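Local coordinates for protein cytosol aminopeptidase (Coxiella burnetii, PDB 3IJ3) that probably acts as a manganese-dependent aminopeptidase of the M17 family, removing residues from the amino end of peptides, at residues 203-208 and 232-237; 37-42 and 85-90; 400-405 and 431-436; 223-228 and 309-314. All blocks are in the same frame, centred on the assembly; numbering follows the deposited sequence. Where two conformers were deposited one is given.

Interaction 1: 203-208 and 232-237; sequences KVKIIE and LIDLKW. With SO4 (sulfate ion), chain G.
Strands 203-208 and 232-237 pair antiparallel at the margin of the large mixed sheet of the catalytic domain. Three pairs, Lys203-Lys236, Lys205-Asp234 and Ile207-Leu232, are each closed by two backbone hydrogen bonds, among them Ile207 N to Leu232 O, 2.8 Å at 174°. Because strand 232-237 is bonded along its other side to strand 295-305, this pairing adds 203-208 as a further strand of an alpha/beta sheet. Val204, Ile206, Ile233 and Leu235 turn to the face packed by helix 186-200; Ile206 CD1 bends over to Ile233 CG1 at 3.9 Å. The other face is mixed: Ile207 and Leu232 pack against Phe216 at one end, and charged side chains occupy the rest. Lys205 and Asp234 run alongside each other, a bend at chi3 (66°) bringing Lys205 CE to 3.4 Å from Asp234 OD2; the Lys205 NZ salt bridge to that oxygen is long, 3.8 Å. A water donates to the same OD2, and Arg297 is its stronger ionic partner. Lys203 and Lys236 reach one sulfate: Lys203 NZ bonds O1 at 2.7 Å and Lys236 NZ bonds O3 at 2.6 Å. The anion, probably from the crystallisation liquor, also bonds Arg295; Lys236 NZ pairs with Glu349 too.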
loop_
_atom_site.group_PDB
_atom_site.type_symbol
_atom_site.label_atom_id
_atom_site.label_comp_id
_atom_site.label_asym_id
_atom_site.label_seq_id
_atom_site.Cartn_x
_atom_site.Cartn_y
_atom_site.Cartn_z
ATOM N N LYS A 203 20.573 -18.993 41.754
ATOM C CA LYS A 203 19.338 -19.767 41.820
ATOM C C LYS A 203 18.411 -19.295 40.697
ATOM O O LYS A 203 18.389 -18.106 40.378
ATOM C CB LYS A 203 18.620 -19.612 43.198
ATOM C CG LYS A 203 18.010 -18.233 43.450
ATOM C CD LYS A 203 16.852 -18.136 44.534
ATOM C CE LYS A 203 17.291 -17.871 45.931
ATOM N NZ LYS A 203 16.084 -17.581 46.783
ATOM N N VAL A 204 17.693 -20.224 40.089
ATOM C CA VAL A 204 16.759 -19.902 39.019
ATOM C C VAL A 204 15.415 -20.567 39.266
ATOM O O VAL A 204 15.338 -21.777 39.551
ATOM C CB VAL A 204 17.275 -20.366 37.644
ATOM C CG1 VAL A 204 16.289 -19.952 36.528
ATOM C CG2 VAL A 204 18.662 -19.794 37.364
ATOM N N LYS A 205 14.364 -19.763 39.134
ATOM C CA LYS A 205 12.989 -20.190 39.257
ATOM C C LYS A 205 12.349 -19.930 37.887
ATOM O O LYS A 205 12.570 -18.882 37.312
ATOM C CB LYS A 205 12.286 -19.322 40.339
ATOM C CG LYS A 205 10.794 -19.464 40.387
ATOM C CD LYS A 205 10.190 -18.803 41.620
ATOM C CE LYS A 205 10.330 -17.321 41.654
ATOM N NZ LYS A 205 9.600 -16.801 42.850
ATOM N N ILE A 206 11.573 -20.884 37.386
ATOM C CA ILE A 206 10.841 -20.734 36.129
ATOM C C ILE A 206 9.358 -20.775 36.470
ATOM O O ILE A 206 8.876 -21.762 37.057
ATOM C CB ILE A 206 11.148 -21.873 35.161
ATOM C CG1 ILE A 206 12.658 -22.006 34.918
ATOM C CG2 ILE A 206 10.362 -21.696 33.844
ATOM C CD1 ILE A 206 13.308 -20.798 34.313
ATOM N N ILE A 207 8.663 -19.691 36.136
ATOM C CA ILE A 207 7.235 -19.575 36.369
ATOM C C ILE A 207 6.560 -19.903 35.029
ATOM O O ILE A 207 6.783 -19.232 34.025
ATOM C CB ILE A 207 6.829 -18.188 36.891
ATOM C CG1 ILE A 207 7.608 -17.872 38.179
ATOM C CG2 ILE A 207 5.285 -18.127 37.129
ATOM C CD1 ILE A 207 7.213 -16.531 38.843
ATOM N N GLU A 208 5.759 -20.976 35.025
ATOM C CA GLU A 208 5.069 -21.489 33.804
ATOM C C GLU A 208 3.575 -21.759 33.967
ATOM O O GLU A 208 3.004 -21.588 35.045
ATOM C CB GLU A 208 5.652 -22.871 33.439
ATOM C CG GLU A 208 7.142 -22.963 33.185
ATOM C CD GLU A 208 7.599 -24.412 32.988
ATOM O OE1 GLU A 208 6.958 -25.179 32.210
ATOM O OE2 GLU A 208 8.613 -24.788 33.607
ATOM N N LEU A 232 8.189 -17.160 32.755
ATOM C CA LEU A 232 8.962 -16.091 33.353
ATOM C C LEU A 232 10.170 -16.726 34.016
ATOM O O LEU A 232 10.040 -17.676 34.792
ATOM C CB LEU A 232 8.152 -15.308 34.384
ATOM C CG LEU A 232 8.905 -14.241 35.182
ATOM C CD1 LEU A 232 9.402 -13.092 34.283
ATOM C CD2 LEU A 232 8.025 -13.719 36.288
ATOM N N ILE A 233 11.343 -16.242 33.651
ATOM C CA ILE A 233 12.618 -16.691 34.236
ATOM C C ILE A 233 13.001 -15.684 35.333
ATOM O O ILE A 233 13.042 -14.489 35.061
ATOM C CB ILE A 233 13.720 -16.699 33.159
ATOM C CG1 ILE A 233 13.322 -17.604 32.005
ATOM C CG2 ILE A 233 15.091 -17.143 33.755
ATOM C CD1 ILE A 233 14.047 -17.268 30.694
ATOM N N ASP A 234 13.357 -16.181 36.525
ATOM C CA ASP A 234 13.692 -15.351 37.698
ATOM C C ASP A 234 14.955 -15.902 38.349
ATOM O O ASP A 234 14.916 -16.958 38.979
ATOM C CB ASP A 234 12.495 -15.383 38.660
ATOM C CG ASP A 234 12.620 -14.428 39.868
ATOM O OD1 ASP A 234 13.634 -13.741 40.024
ATOM O OD2 ASP A 234 11.636 -14.367 40.675
ATOM N N LEU A 235 16.077 -15.234 38.113
ATOM C CA LEU A 235 17.375 -15.628 38.660
ATOM C C LEU A 235 17.809 -14.702 39.776
ATOM O O LEU A 235 17.607 -13.475 39.691
ATOM C CB LEU A 235 18.442 -15.653 37.546
ATOM C CG LEU A 235 19.937 -15.850 37.914
ATOM C CD1 LEU A 235 20.753 -16.354 36.720
ATOM C CD2 LEU A 235 20.567 -14.541 38.453
ATOM N N LYS A 236 18.414 -15.273 40.826
ATOM C CA LYS A 236 18.949 -14.489 41.933
ATOM C C LYS A 236 20.363 -14.938 42.292
ATOM O O LYS A 236 20.687 -16.120 42.240
ATOM C CB LYS A 236 18.064 -14.542 43.182
ATOM C CG LYS A 236 16.769 -13.787 43.006
ATOM C CD LYS A 236 15.906 -13.750 44.255
ATOM C CE LYS A 236 14.796 -12.700 44.077
ATOM N NZ LYS A 236 13.933 -12.543 45.288
ATOM N N TRP A 237 21.177 -13.969 42.684
ATOM C CA TRP A 237 22.562 -14.215 43.082
ATOM C C TRP A 237 23.059 -13.132 44.004
ATOM O O TRP A 237 22.631 -11.994 43.920
ATOM C CB TRP A 237 23.452 -14.238 41.823
ATOM C CG TRP A 237 24.937 -14.269 42.031
ATOM C CD1 TRP A 237 25.727 -15.361 42.002
ATOM C CD2 TRP A 237 25.810 -13.144 42.259
ATOM N NE1 TRP A 237 27.043 -15.011 42.211
ATOM C CE2 TRP A 237 27.122 -13.651 42.355
ATOM C CE3 TRP A 237 25.612 -11.762 42.361
ATOM C CZ2 TRP A 237 28.238 -12.824 42.579
ATOM C CZ3 TRP A 237 26.708 -10.941 42.592
ATOM C CH2 TRP A 237 28.008 -11.473 42.691
HETATM S S SO4 G . 14.869 -13.849 48.264
HETATM O O1 SO4 G . 15.188 -15.133 47.649
HETATM O O2 SO4 G . 15.503 -13.763 49.577
HETATM O O3 SO4 G . 15.379 -12.773 47.431
HETATM O O4 SO4 G . 13.427 -13.707 48.428
HETATM O O HOH W 1 8.906 -14.329 40.662
#

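Interaction 2: 37-42 and 85-90; sequences FIPIQP and LQRVLL
Arg87 lies across the ring of Pro39 where strands 38-42 and 85-90 pair in parallel. Its CB starts beside the proline, 3.9 Å from Pro39 O and close to Pro39 CG, and its CG continues past the same carbonyl oxygen. CG stands opposite the backbone N (chi1 168°), and the chain then bends at chi3 (-53°), so that CD passes 3.6 Å from Gln41 OE1 and the flat end turns back over the proline. CZ is 3.7 Å from Pro39 CG, which sits over the centre of one guanidinium face, with NH2 equally near that carbon. NH1 ends between Pro39 CB and Gln41 OE1, 2.8 Å from the latter; the amide plane of extended Gln41 stands almost perpendicular to the guanidinium.

Beneath these side chains runs a parallel ladder: Val88 N gives to Pro39 O, Gln41 N to Val88 O at 2.9 Å, and Leu90 N to Gln41 O. At Pro39 the ring CD stands against Gln86 O where another residue would have its N-H; at Pro42 the CA-H, not the nitrogen, faces Leu90 O. Gln86 and Arg87 form a classic beta bulge against Ile78 of strand 75-79. At the start of the pair Ile38 CD1 meets Leu85 CD2 at 3.9 Å, whereas Ile40, Val88 and Leu90 share one oily face of this N-terminal domain sheet. Trp51 of helix 48-52 packs on Gln41, Arg87 and Leu89. The proline ring thus covers one flat face of the guanidinium, and the Gln41 amide oxygen close to NH1 would be expected to ease its positive charge.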
loop_
_atom_site.group_PDB
_atom_site.type_symbol
_atom_site.label_atom_id
_atom_site.label_comp_id
_atom_site.label_asym_id
_atom_site.label_seq_id
_atom_site.Cartn_x
_atom_site.Cartn_y
_atom_site.Cartn_z
ATOM N N PHE A 37 56.482 -13.554 18.585
ATOM C CA PHE A 37 55.206 -13.179 17.974
ATOM C C PHE A 37 55.435 -12.059 16.953
ATOM O O PHE A 37 56.379 -11.298 17.090
ATOM C CB PHE A 37 54.213 -12.664 19.007
ATOM C CG PHE A 37 53.785 -13.670 20.031
ATOM C CD1 PHE A 37 53.409 -14.944 19.665
ATOM C CD2 PHE A 37 53.634 -13.287 21.361
ATOM C CE1 PHE A 37 52.964 -15.863 20.631
ATOM C CE2 PHE A 37 53.188 -14.195 22.321
ATOM C CZ PHE A 37 52.851 -15.476 21.950
ATOM N N ILE A 38 54.540 -11.940 15.959
ATOM C CA ILE A 38 54.609 -10.882 14.933
ATOM C C ILE A 38 53.912 -9.614 15.450
ATOM O O ILE A 38 52.713 -9.650 15.789
ATOM C CB ILE A 38 53.908 -11.329 13.637
ATOM C CG1 ILE A 38 54.514 -12.633 13.122
ATOM C CG2 ILE A 38 53.970 -10.214 12.554
ATOM C CD1 ILE A 38 53.665 -13.340 12.067
ATOM N N PRO A 39 54.649 -8.498 15.565
ATOM C CA PRO A 39 53.994 -7.293 16.056
ATOM C C PRO A 39 53.010 -6.656 15.072
ATOM O O PRO A 39 53.249 -6.653 13.862
ATOM C CB PRO A 39 55.159 -6.334 16.319
ATOM C CG PRO A 39 56.241 -6.779 15.354
ATOM C CD PRO A 39 56.093 -8.291 15.314
ATOM N N ILE A 40 51.897 -6.160 15.621
ATOM C CA ILE A 40 50.897 -5.382 14.891
ATOM C C ILE A 40 51.014 -3.995 15.509
ATOM O O ILE A 40 50.884 -3.834 16.728
ATOM C CB ILE A 40 49.487 -5.917 15.073
ATOM C CG1 ILE A 40 49.378 -7.331 14.485
ATOM C CG2 ILE A 40 48.505 -4.996 14.405
ATOM C CD1 ILE A 40 48.004 -8.001 14.756
ATOM N N GLN A 41 51.245 -2.992 14.676
ATOM C CA GLN A 41 51.449 -1.629 15.157
ATOM C C GLN A 41 50.488 -0.636 14.511
ATOM O O GLN A 41 50.439 -0.546 13.290
ATOM C CB GLN A 41 52.888 -1.213 14.838
ATOM C CG GLN A 41 53.264 0.233 15.224
ATOM C CD GLN A 41 54.699 0.552 14.919
ATOM O OE1 GLN A 41 55.470 -0.324 14.497
ATOM N NE2 GLN A 41 55.079 1.822 15.111
ATOM N N PRO A 42 49.737 0.127 15.327
ATOM C CA PRO A 42 48.852 1.115 14.722
ATOM C C PRO A 42 49.654 2.275 14.129
ATOM O O PRO A 42 50.745 2.616 14.621
ATOM C CB PRO A 42 47.987 1.589 15.902
ATOM C CG PRO A 42 48.877 1.437 17.076
ATOM C CD PRO A 42 49.686 0.188 16.801
ATOM N N LEU A 85 56.978 -13.027 7.773
ATOM C CA LEU A 85 56.366 -11.752 8.165
ATOM C C LEU A 85 57.100 -11.134 9.368
ATOM O O LEU A 85 57.248 -11.772 10.419
ATOM C CB LEU A 85 54.870 -11.976 8.463
ATOM C CG LEU A 85 53.877 -10.817 8.611
ATOM C CD1 LEU A 85 53.807 -9.986 7.353
ATOM C CD2 LEU A 85 52.469 -11.332 8.938
ATOM N N GLN A 86 57.530 -9.887 9.210
ATOM C CA GLN A 86 58.260 -9.156 10.235
ATOM C C GLN A 86 57.303 -8.355 11.149
ATOM O O GLN A 86 57.473 -8.322 12.370
ATOM C CB GLN A 86 59.200 -8.145 9.538
ATOM C CG GLN A 86 59.984 -7.219 10.461
ATOM C CD GLN A 86 60.771 -6.142 9.707
ATOM O OE1 GLN A 86 60.759 -4.990 10.098
ATOM N NE2 GLN A 86 61.413 -6.512 8.611
ATOM N N ARG A 87 56.312 -7.718 10.539
ATOM C CA ARG A 87 55.414 -6.790 11.248
ATOM C C ARG A 87 54.246 -6.434 10.404
ATOM O O ARG A 87 54.316 -6.503 9.185
ATOM C CB ARG A 87 56.202 -5.488 11.548
ATOM C CG ARG A 87 55.406 -4.246 12.031
ATOM C CD ARG A 87 56.354 -3.031 12.267
ATOM N NE ARG A 87 57.445 -3.421 13.151
ATOM C CZ ARG A 87 57.407 -3.397 14.484
ATOM N NH1 ARG A 87 56.343 -2.938 15.148
ATOM N NH2 ARG A 87 58.464 -3.818 15.162
ATOM N N VAL A 88 53.150 -6.046 11.045
ATOM C CA VAL A 88 51.995 -5.581 10.310
ATOM C C VAL A 88 51.635 -4.179 10.798
ATOM O O VAL A 88 51.457 -3.951 11.998
ATOM C CB VAL A 88 50.778 -6.518 10.449
ATOM C CG1 VAL A 88 49.536 -5.926 9.734
ATOM C CG2 VAL A 88 51.101 -7.908 9.873
ATOM N N LEU A 89 51.574 -3.223 9.883
ATOM C CA LEU A 89 51.112 -1.884 10.239
ATOM C C LEU A 89 49.607 -1.854 10.000
ATOM O O LEU A 89 49.124 -2.386 9.006
ATOM C CB LEU A 89 51.763 -0.791 9.379
ATOM C CG LEU A 89 53.279 -0.756 9.382
ATOM C CD1 LEU A 89 53.787 0.305 8.361
ATOM C CD2 LEU A 89 53.753 -0.479 10.784
ATOM N N LEU A 90 48.865 -1.265 10.928
ATOM C CA LEU A 90 47.411 -1.090 10.801
ATOM C C LEU A 90 47.083 0.407 10.790
ATOM O O LEU A 90 47.368 1.129 11.749
ATOM C CB LEU A 90 46.662 -1.759 11.972
ATOM C CG LEU A 90 45.156 -1.508 12.084
ATOM C CD1 LEU A 90 44.384 -2.147 10.907
ATOM C CD2 LEU A 90 44.625 -1.993 13.471
#

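Interaction 3: 400-405 and 431-436; sequences LPLFQP and AALFLQ
The carboxamides of Gln404 and Gln436 meet with their planes 83° apart. In the plane of the Gln404 amide lies Gln436 OE1, which accepts from Gln404 NE2 at 2.9 Å and 163°; the donor is tilted 22° from the Gln436 carbonyl plane. The same NE2 gives its second bond to Leu402 O, near its amide plane, at 3.0 Å, approaching from above that carbonyl. Two acceptors thus fix the rotation of the Gln404 amide, and a bend at chi2 folds it back toward Leu402 O. Gln404 OE1 accepts from a tetraethylene glycol, probably from the crystallisation liquor. The Phe403 ring carries Pro405 CD over the centre of one face.

Leu402, the centre of an inverse gamma turn, inserts its branches toward the helix: CD2 touches Ala432 CB at 3.7 Å and CD1 touches Gln436 NE2. The small alanine lets the leucine come close. Leu433 reaches back to the loop, its CD1 3.4 Å from Phe403 O and its CD2 against Gln404 NE2. The loop following strand 398-399 is thereby laid along helix 427-436; Phe376 of strand 374-377 packs on Leu402 and Ala432, strand 445-454 touches Ala432, Leu435 and Gln436, and Leu372 of a second subunit meets Pro401 and Phe403.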
loop_
_atom_site.group_PDB
_atom_site.type_symbol
_atom_site.label_atom_id
_atom_site.label_comp_id
_atom_site.label_asym_id
_atom_site.label_seq_id
_atom_site.Cartn_x
_atom_site.Cartn_y
_atom_site.Cartn_z
ATOM N N LEU A 400 16.362 9.866 25.868
ATOM C CA LEU A 400 15.086 10.341 25.332
ATOM C C LEU A 400 14.199 10.611 26.554
ATOM O O LEU A 400 14.416 10.044 27.618
ATOM C CB LEU A 400 14.454 9.358 24.351
ATOM C CG LEU A 400 15.198 9.212 23.011
ATOM C CD1 LEU A 400 14.435 8.188 22.121
ATOM C CD2 LEU A 400 15.350 10.528 22.282
ATOM N N PRO A 401 13.188 11.465 26.395
ATOM C CA PRO A 401 12.398 11.878 27.550
ATOM C C PRO A 401 11.147 11.099 27.904
ATOM O O PRO A 401 10.435 10.595 27.018
ATOM C CB PRO A 401 11.959 13.292 27.136
ATOM C CG PRO A 401 11.727 13.146 25.638
ATOM C CD PRO A 401 12.846 12.247 25.177
ATOM N N LEU A 402 10.861 11.026 29.205
ATOM C CA LEU A 402 9.589 10.486 29.687
ATOM C C LEU A 402 8.701 11.749 29.725
ATOM O O LEU A 402 8.472 12.351 30.796
ATOM C CB LEU A 402 9.759 9.803 31.048
ATOM C CG LEU A 402 10.495 8.478 31.072
ATOM C CD1 LEU A 402 10.960 8.089 32.474
ATOM C CD2 LEU A 402 9.645 7.368 30.458
ATOM N N PHE A 403 8.274 12.194 28.528
ATOM C CA PHE A 403 7.524 13.440 28.348
ATOM C C PHE A 403 6.082 13.236 28.801
ATOM O O PHE A 403 5.270 12.676 28.085
ATOM C CB PHE A 403 7.625 13.899 26.908
ATOM C CG PHE A 403 7.148 15.285 26.675
ATOM C CD1 PHE A 403 7.776 16.358 27.287
ATOM C CD2 PHE A 403 6.098 15.547 25.808
ATOM C CE1 PHE A 403 7.343 17.649 27.068
ATOM C CE2 PHE A 403 5.663 16.844 25.586
ATOM C CZ PHE A 403 6.277 17.889 26.212
ATOM N N GLN A 404 5.789 13.744 29.989
ATOM C CA GLN A 404 4.518 13.461 30.665
ATOM C C GLN A 404 3.235 13.828 29.909
ATOM O O GLN A 404 2.273 13.086 30.027
ATOM C CB GLN A 404 4.526 14.013 32.097
ATOM C CG GLN A 404 5.678 13.427 32.957
ATOM C CD GLN A 404 5.516 11.938 33.201
ATOM O OE1 GLN A 404 4.525 11.507 33.784
ATOM N NE2 GLN A 404 6.496 11.152 32.781
ATOM N N PRO A 405 3.222 14.938 29.129
ATOM C CA PRO A 405 1.986 15.232 28.387
ATOM C C PRO A 405 1.552 14.134 27.435
ATOM O O PRO A 405 0.343 14.004 27.137
ATOM C CB PRO A 405 2.331 16.541 27.633
ATOM C CG PRO A 405 3.357 17.202 28.524
ATOM C CD PRO A 405 4.198 16.036 28.994
ATOM N N ALA A 431 6.301 3.884 24.406
ATOM C CA ALA A 431 6.581 2.616 25.075
ATOM C C ALA A 431 7.149 2.791 26.488
ATOM O O ALA A 431 6.769 2.094 27.448
ATOM C CB ALA A 431 7.505 1.758 24.247
ATOM N N ALA A 432 8.090 3.718 26.597
ATOM C CA ALA A 432 8.726 4.030 27.853
ATOM C C ALA A 432 7.718 4.613 28.834
ATOM O O ALA A 432 7.753 4.269 30.027
ATOM C CB ALA A 432 9.913 5.016 27.616
ATOM N N LEU A 433 6.824 5.486 28.361
ATOM C CA LEU A 433 5.795 6.082 29.253
ATOM C C LEU A 433 4.835 5.014 29.717
ATOM O O LEU A 433 4.314 5.076 30.825
ATOM C CB LEU A 433 4.957 7.195 28.596
ATOM C CG LEU A 433 5.518 8.567 28.377
ATOM C CD1 LEU A 433 4.524 9.393 27.506
ATOM C CD2 LEU A 433 5.853 9.264 29.699
ATOM N N PHE A 434 4.562 4.045 28.846
ATOM C CA PHE A 434 3.701 2.935 29.226
ATOM C C PHE A 434 4.328 2.196 30.440
ATOM O O PHE A 434 3.700 2.007 31.467
ATOM C CB PHE A 434 3.527 1.959 28.058
ATOM C CG PHE A 434 2.706 0.753 28.416
ATOM C CD1 PHE A 434 1.306 0.766 28.274
ATOM C CD2 PHE A 434 3.307 -0.366 28.930
ATOM C CE1 PHE A 434 0.541 -0.352 28.629
ATOM C CE2 PHE A 434 2.558 -1.486 29.292
ATOM C CZ PHE A 434 1.162 -1.483 29.143
ATOM N N LEU A 435 5.579 1.802 30.299
ATOM C CA LEU A 435 6.287 1.088 31.344
ATOM C C LEU A 435 6.373 1.880 32.654
ATOM O O LEU A 435 6.323 1.298 33.740
ATOM C CB LEU A 435 7.681 0.679 30.864
ATOM C CG LEU A 435 7.735 -0.366 29.720
ATOM C CD1 LEU A 435 9.163 -0.480 29.186
ATOM C CD2 LEU A 435 7.236 -1.682 30.214
ATOM N N GLN A 436 6.483 3.208 32.555
ATOM C CA GLN A 436 6.576 4.045 33.719
ATOM C C GLN A 436 5.346 3.907 34.610
ATOM O O GLN A 436 5.433 4.144 35.801
ATOM C CB GLN A 436 6.786 5.506 33.336
ATOM C CG GLN A 436 7.041 6.407 34.515
ATOM C CD GLN A 436 7.368 7.821 34.109
ATOM O OE1 GLN A 436 6.889 8.319 33.075
ATOM N NE2 GLN A 436 8.159 8.495 34.931
#

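Interaction 4: 223-228 and 309-314; sequences GRAGSR and SRSYRP
The type I turn from Gly223 to Gly226, closed by Gly226 N to Gly223 O, lies against the irregular loop 309-314, the CA atoms of Ala225 and Arg310 4.6 Å apart. Arg224 and Arg310 each hold the other's main-chain carbonyl. Arg224 sends its extended chain across to Arg310 O: NE bonds it at 2.7 Å, and NH2 adds a weak second bond to the same oxygen, which lies at the guanidinium edge. In return Arg310, bent at chi3 (-55°), places NE on Arg224 O at 2.9 Å in a nearly straight bond of 173°, with that oxygen in its guanidinium plane. NH2 of Arg310 reaches Gly226 O weakly at 3.2 Å. Arginine suits both places because one planar group can donate to carbonyls along its edge.

A water over the centre of the Arg310 guanidinium face donates to Ala225 O and accepts from Arg310 N. Ala225 is small enough for its CB to sit 3.5 Å from Ser311 N and also from Ser311 OG, whose hydroxyl is bonded to Gly308 and Ala306. Tyr312 puts its CA and CB, not its ring, over one face of the Arg224 guanidinium, CA 3.6 Å from NH2; the ring leads away to bond Thr331 O through its hydroxyl. NH2 of Arg224 and NH1 of Arg313 gather around Glu182 of a third subunit, both as salt bridges; Arg313 also pairs with Asp316. Reciprocal arginine-to-carbonyl bonding clasps two irregular loops of the catalytic domain, here at a subunit interface of the six-chain assembly.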
loop_
_atom_site.group_PDB
_atom_site.type_symbol
_atom_site.label_atom_id
_atom_site.label_comp_id
_atom_site.label_asym_id
_atom_site.label_seq_id
_atom_site.Cartn_x
_atom_site.Cartn_y
_atom_site.Cartn_z
ATOM N N GLY A 223 1.772 -14.474 25.152
ATOM C CA GLY A 223 2.334 -15.708 24.654
ATOM C C GLY A 223 1.458 -16.914 24.500
ATOM O O GLY A 223 1.926 -17.922 23.976
ATOM N N ARG A 224 0.171 -16.809 24.819
ATOM C CA ARG A 224 -0.665 -18.002 24.849
ATOM C C ARG A 224 -0.952 -18.655 23.506
ATOM O O ARG A 224 -1.284 -19.831 23.484
ATOM C CB ARG A 224 -1.966 -17.729 25.570
ATOM C CG ARG A 224 -2.861 -16.901 24.778
ATOM C CD ARG A 224 -4.127 -16.500 25.561
ATOM N NE ARG A 224 -5.076 -16.022 24.582
ATOM C CZ ARG A 224 -5.975 -15.062 24.765
ATOM N NH1 ARG A 224 -6.062 -14.390 25.921
ATOM N NH2 ARG A 224 -6.753 -14.722 23.742
ATOM N N ALA A 225 -0.812 -17.910 22.400
ATOM C CA ALA A 225 -1.078 -18.435 21.073
ATOM C C ALA A 225 0.053 -19.255 20.503
ATOM O O ALA A 225 -0.158 -19.992 19.562
ATOM C CB ALA A 225 -1.415 -17.279 20.090
ATOM N N GLY A 226 1.247 -19.155 21.067
ATOM C CA GLY A 226 2.386 -19.905 20.502
ATOM C C GLY A 226 2.352 -21.397 20.814
ATOM O O GLY A 226 1.756 -21.822 21.805
ATOM N N SER A 227 2.955 -22.205 19.948
ATOM C CA SER A 227 2.998 -23.645 20.189
ATOM C C SER A 227 3.968 -23.938 21.334
ATOM O O SER A 227 3.957 -25.048 21.887
ATOM C CB SER A 227 3.414 -24.430 18.934
ATOM O OG SER A 227 4.648 -23.966 18.459
ATOM N N ARG A 228 4.818 -22.971 21.656
ATOM C CA ARG A 228 5.771 -23.097 22.756
ATOM C C ARG A 228 5.291 -22.144 23.844
ATOM O O ARG A 228 5.313 -20.927 23.652
ATOM C CB ARG A 228 7.168 -22.788 22.275
ATOM C CG ARG A 228 7.537 -23.773 21.178
ATOM C CD ARG A 228 8.838 -23.487 20.595
ATOM N NE ARG A 228 8.914 -22.126 20.066
ATOM C CZ ARG A 228 10.015 -21.626 19.516
ATOM N NH1 ARG A 228 11.083 -22.383 19.435
ATOM N NH2 ARG A 228 10.051 -20.375 19.071
ATOM N N SER A 309 -5.213 -19.683 16.583
ATOM C CA SER A 309 -6.565 -19.723 17.161
ATOM C C SER A 309 -6.689 -19.031 18.514
ATOM O O SER A 309 -7.735 -18.492 18.812
ATOM C CB SER A 309 -7.062 -21.153 17.304
ATOM O OG SER A 309 -6.315 -21.908 18.245
ATOM N N ARG A 310 -5.631 -19.056 19.316
ATOM C CA ARG A 310 -5.665 -18.469 20.677
ATOM C C ARG A 310 -5.114 -17.041 20.804
ATOM O O ARG A 310 -5.052 -16.490 21.923
ATOM C CB ARG A 310 -4.894 -19.371 21.643
ATOM C CG ARG A 310 -5.465 -20.767 21.769
ATOM C CD ARG A 310 -4.652 -21.638 22.740
ATOM N NE ARG A 310 -3.214 -21.721 22.409
ATOM C CZ ARG A 310 -2.639 -22.648 21.631
ATOM N NH1 ARG A 310 -3.345 -23.620 21.060
ATOM N NH2 ARG A 310 -1.329 -22.601 21.429
ATOM N N SER A 311 -4.770 -16.404 19.675
ATOM C CA SER A 311 -4.208 -15.058 19.724
ATOM C C SER A 311 -5.045 -14.007 20.479
ATOM O O SER A 311 -6.276 -13.890 20.253
ATOM C CB SER A 311 -3.996 -14.530 18.296
ATOM O OG SER A 311 -2.926 -15.212 17.642
ATOM N N TYR A 312 -4.373 -13.248 21.343
ATOM C CA TYR A 312 -5.002 -12.108 22.021
ATOM C C TYR A 312 -5.330 -11.081 20.904
ATOM O O TYR A 312 -4.663 -11.016 19.856
ATOM C CB TYR A 312 -4.156 -11.604 23.192
ATOM C CG TYR A 312 -3.000 -10.672 22.919
ATOM C CD1 TYR A 312 -2.787 -9.579 23.732
ATOM C CD2 TYR A 312 -2.085 -10.879 21.874
ATOM C CE1 TYR A 312 -1.731 -8.709 23.535
ATOM C CE2 TYR A 312 -1.019 -9.999 21.660
ATOM C CZ TYR A 312 -0.839 -8.915 22.502
ATOM O OH TYR A 312 0.189 -8.010 22.338
ATOM N N ARG A 313 -6.379 -10.302 21.119
ATOM C CA ARG A 313 -6.935 -9.495 20.068
ATOM C C ARG A 313 -6.998 -8.005 20.323
ATOM O O ARG A 313 -7.034 -7.563 21.470
ATOM C CB ARG A 313 -8.411 -9.906 19.900
ATOM C CG ARG A 313 -8.684 -11.403 19.875
ATOM C CD ARG A 313 -10.166 -11.693 20.194
ATOM N NE ARG A 313 -10.457 -13.119 20.345
ATOM C CZ ARG A 313 -10.253 -13.818 21.470
ATOM N NH1 ARG A 313 -9.773 -13.236 22.581
ATOM N NH2 ARG A 313 -10.531 -15.108 21.494
ATOM N N PRO A 314 -7.082 -7.228 19.234
ATOM C CA PRO A 314 -7.333 -5.790 19.380
ATOM C C PRO A 314 -8.627 -5.625 20.130
ATOM O O PRO A 314 -9.607 -6.308 19.824
ATOM C CB PRO A 314 -7.476 -5.309 17.941
ATOM C CG PRO A 314 -6.616 -6.281 17.133
ATOM C CD PRO A 314 -6.705 -7.617 17.865
HETATM O O HOH W 2 -2.977 -20.376 18.826
#

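From the N terminus, interaction 2 comes first, closing a loop of 42 residues within the N-terminal domain; it ends before any other begins and lies across the chain's centre from the rest, its centre about 48 Å from that of interaction 1. In the catalytic domain, interaction 1 closes a short, mainly helical excursion between 203-208 and 232-237. Interaction 4 crosses it: 223-228 falls inside that excursion, whereas 309-314 follows strand 295-305, so their segments alternate along the chain, and strand 232-237 comes shortly after the loop that interaction 4 uses. Interaction 3 closes last, joining a loop to helix 427-436, with nearest atoms about 9 Å from interaction 4 and about 12 Å from interaction 1.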